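Local coordinates for cellulosomal scaffoldin adaptor protein B (Acetivibrio cellulolyticus, PDB 4UYP), which is an adaptor scaffoldin whose calcium-binding type I dockerin domain, the part in this chain, docks onto a cohesin of the anchoring scaffoldin ScaC, at residues 41-46 / 55-60. The protein carries 2 engineered substitutions. Numbering follows the deposited sequence.
Sequences ADVDGN and VLVRDY. With CA (calcium ion), chain K; SO4 (sulfate ion), chain F.
Val43 sets both methyl groups against helix 51-61. Its CG2 lies 3.7 Å from Leu56 CB, where the two side chains run past each other in opposite directions. Its CG1 meets Val57 CG2 at 3.8 Å, and here the side chains cross at about a right angle. Val57 has CG1 anti to its backbone N (chi1 175°), which turns CG2 to both methyls of Val43. Leu56 reaches further along the loop, with CD1 3.9 Å from Asp44 CB. The contact is buried and apolar, and no hydrogen bond joins the two segments. Ala18 and Ile21 of helix 15-26 also pack on Val57, and Phe68 on Val43.

The same loop binds a calcium ion. Asp42 OD1 and Asp44 OD1 each bind it at 2.3 Å, and Asn46 OD1 at 2.4 Å. Ser48 O, both carboxylate oxygens of Asp53 and a water complete the site. Asp44 OD1 also accepts from Asn46 N at 3.2 Å, an Asx turn, while Asp44 OD2 takes a hydrogen bond from Asn52 ND2. Val43 thus ties the calcium loop to its exiting helix, as in the EF-hand-like calcium loop and exiting helix (the F-hand) of type I dockerins.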
loop_
_atom_site.group_PDB
_atom_site.type_symbol
_atom_site.label_atom_id
_atom_site.label_comp_id
_atom_site.label_asym_id
_atom_site.label_seq_id
_atom_site.Cartn_x
_atom_site.Cartn_y
_atom_site.Cartn_z
ATOM N N ALA B 41 10.750 13.032 -14.946
ATOM C CA ALA B 41 9.955 11.802 -15.219
ATOM C C ALA B 41 8.483 12.119 -15.455
ATOM O O ALA B 41 7.754 11.312 -16.035
ATOM C CB ALA B 41 10.055 10.894 -13.980
ATOM N N ASP B 42 7.957 13.213 -14.917
ATOM C CA ASP B 42 6.549 13.487 -14.951
ATOM C C ASP B 42 6.197 14.160 -16.320
ATOM O O ASP B 42 5.831 15.379 -16.350
ATOM C CB ASP B 42 6.089 14.362 -13.726
ATOM C CG ASP B 42 4.634 14.631 -13.758
ATOM O OD1 ASP B 42 3.808 13.849 -14.360
ATOM O OD2 ASP B 42 4.201 15.637 -13.143
ATOM N N VAL B 43 6.256 13.371 -17.370
ATOM C CA VAL B 43 6.158 13.960 -18.696
ATOM C C VAL B 43 4.721 14.294 -19.043
ATOM O O VAL B 43 4.522 15.035 -20.051
ATOM C CB VAL B 43 6.852 13.096 -19.742
ATOM C CG1 VAL B 43 8.331 13.020 -19.505
ATOM C CG2 VAL B 43 6.347 11.639 -19.736
ATOM N N ASP B 44 3.685 13.772 -18.386
ATOM C CA ASP B 44 2.332 14.323 -18.600
ATOM C C ASP B 44 2.001 15.561 -17.708
ATOM O O ASP B 44 0.947 16.160 -17.875
ATOM C CB ASP B 44 1.262 13.221 -18.634
ATOM C CG ASP B 44 0.876 12.673 -17.214
ATOM O OD1 ASP B 44 1.557 13.105 -16.254
ATOM O OD2 ASP B 44 -0.176 11.991 -17.218
ATOM N N GLY B 45 2.880 15.926 -16.855
ATOM C CA GLY B 45 2.809 17.118 -16.048
ATOM C C GLY B 45 1.685 17.076 -15.039
ATOM O O GLY B 45 1.243 18.120 -14.556
ATOM N N ASN B 46 1.222 15.869 -14.678
ATOM C CA ASN B 46 0.080 15.809 -13.722
ATOM C C ASN B 46 0.453 15.833 -12.297
ATOM O O ASN B 46 -0.474 15.964 -11.432
ATOM C CB ASN B 46 -0.853 14.631 -14.054
ATOM C CG ASN B 46 -0.276 13.278 -13.630
ATOM O OD1 ASN B 46 0.875 13.111 -13.368
ATOM N ND2 ASN B 46 -1.147 12.333 -13.574
ATOM N N VAL B 55 5.566 4.946 -20.404
ATOM C CA VAL B 55 5.267 4.591 -21.771
ATOM C C VAL B 55 5.342 5.820 -22.687
ATOM O O VAL B 55 5.778 5.656 -23.835
ATOM C CB VAL B 55 3.980 3.791 -21.898
ATOM C CG1 VAL B 55 2.699 4.656 -21.882
ATOM C CG2 VAL B 55 4.090 2.785 -23.022
ATOM N N LEU B 56 5.031 7.000 -22.130
ATOM C CA LEU B 56 5.243 8.234 -22.916
ATOM C C LEU B 56 6.683 8.433 -23.232
ATOM O O LEU B 56 7.018 8.814 -24.392
ATOM C CB LEU B 56 4.621 9.428 -22.193
ATOM C CG LEU B 56 3.076 9.513 -22.204
ATOM C CD1 LEU B 56 2.572 10.542 -21.200
ATOM C CD2 LEU B 56 2.513 9.874 -23.630
ATOM N N VAL B 57 7.571 8.303 -22.269
ATOM C CA VAL B 57 8.974 8.420 -22.609
ATOM C C VAL B 57 9.403 7.390 -23.640
ATOM O O VAL B 57 10.111 7.718 -24.620
ATOM C CB VAL B 57 9.857 8.363 -21.314
ATOM C CG1 VAL B 57 11.354 8.361 -21.650
ATOM C CG2 VAL B 57 9.527 9.579 -20.463
ATOM N N ARG B 58 9.028 6.106 -23.475
ATOM C CA ARG B 58 9.383 5.128 -24.481
ATOM C C ARG B 58 8.869 5.524 -25.856
ATOM O O ARG B 58 9.621 5.431 -26.845
ATOM C CB ARG B 58 8.747 3.809 -24.078
ATOM C CG ARG B 58 9.159 2.757 -25.098
ATOM C CD ARG B 58 8.260 1.578 -24.954
ATOM N NE ARG B 58 6.894 1.897 -25.440
ATOM C CZ ARG B 58 5.889 1.051 -25.438
ATOM N NH1 ARG B 58 6.006 -0.187 -24.903
ATOM N NH2 ARG B 58 4.680 1.428 -25.924
ATOM N N ASP B 59 7.617 5.981 -25.886
ATOM C CA ASP B 59 6.991 6.338 -27.202
ATOM C C ASP B 59 7.669 7.551 -27.773
ATOM O O ASP B 59 7.756 7.598 -29.031
ATOM C CB ASP B 59 5.494 6.520 -27.022
ATOM C CG ASP B 59 4.771 5.206 -26.690
ATOM O OD1 ASP B 59 5.403 4.111 -26.760
ATOM O OD2 ASP B 59 3.574 5.285 -26.406
ATOM N N TYR B 60 8.133 8.481 -26.997
ATOM C CA TYR B 60 8.936 9.581 -27.582
ATOM C C TYR B 60 10.236 9.021 -28.188
ATOM O O TYR B 60 10.647 9.389 -29.314
ATOM C CB TYR B 60 9.274 10.602 -26.470
ATOM C CG TYR B 60 10.215 11.690 -26.855
ATOM C CD1 TYR B 60 9.693 12.857 -27.414
ATOM C CD2 TYR B 60 11.574 11.583 -26.675
ATOM C CE1 TYR B 60 10.528 13.884 -27.833
ATOM C CE2 TYR B 60 12.404 12.666 -27.021
ATOM C CZ TYR B 60 11.854 13.797 -27.598
ATOM O OH TYR B 60 12.816 14.795 -27.957
HETATM CA CA CA K . 2.623 11.927 -14.556
HETATM S S SO4 F . -5.157 13.142 -13.496
HETATM O O1 SO4 F . -5.915 12.858 -14.786
HETATM O O2 SO4 F . -5.807 12.214 -12.535
HETATM O O3 SO4 F . -5.550 14.597 -13.183
HETATM O O4 SO4 F . -3.715 12.992 -13.640
HETATM O O HOH W 1 0.800 10.409 -15.024
#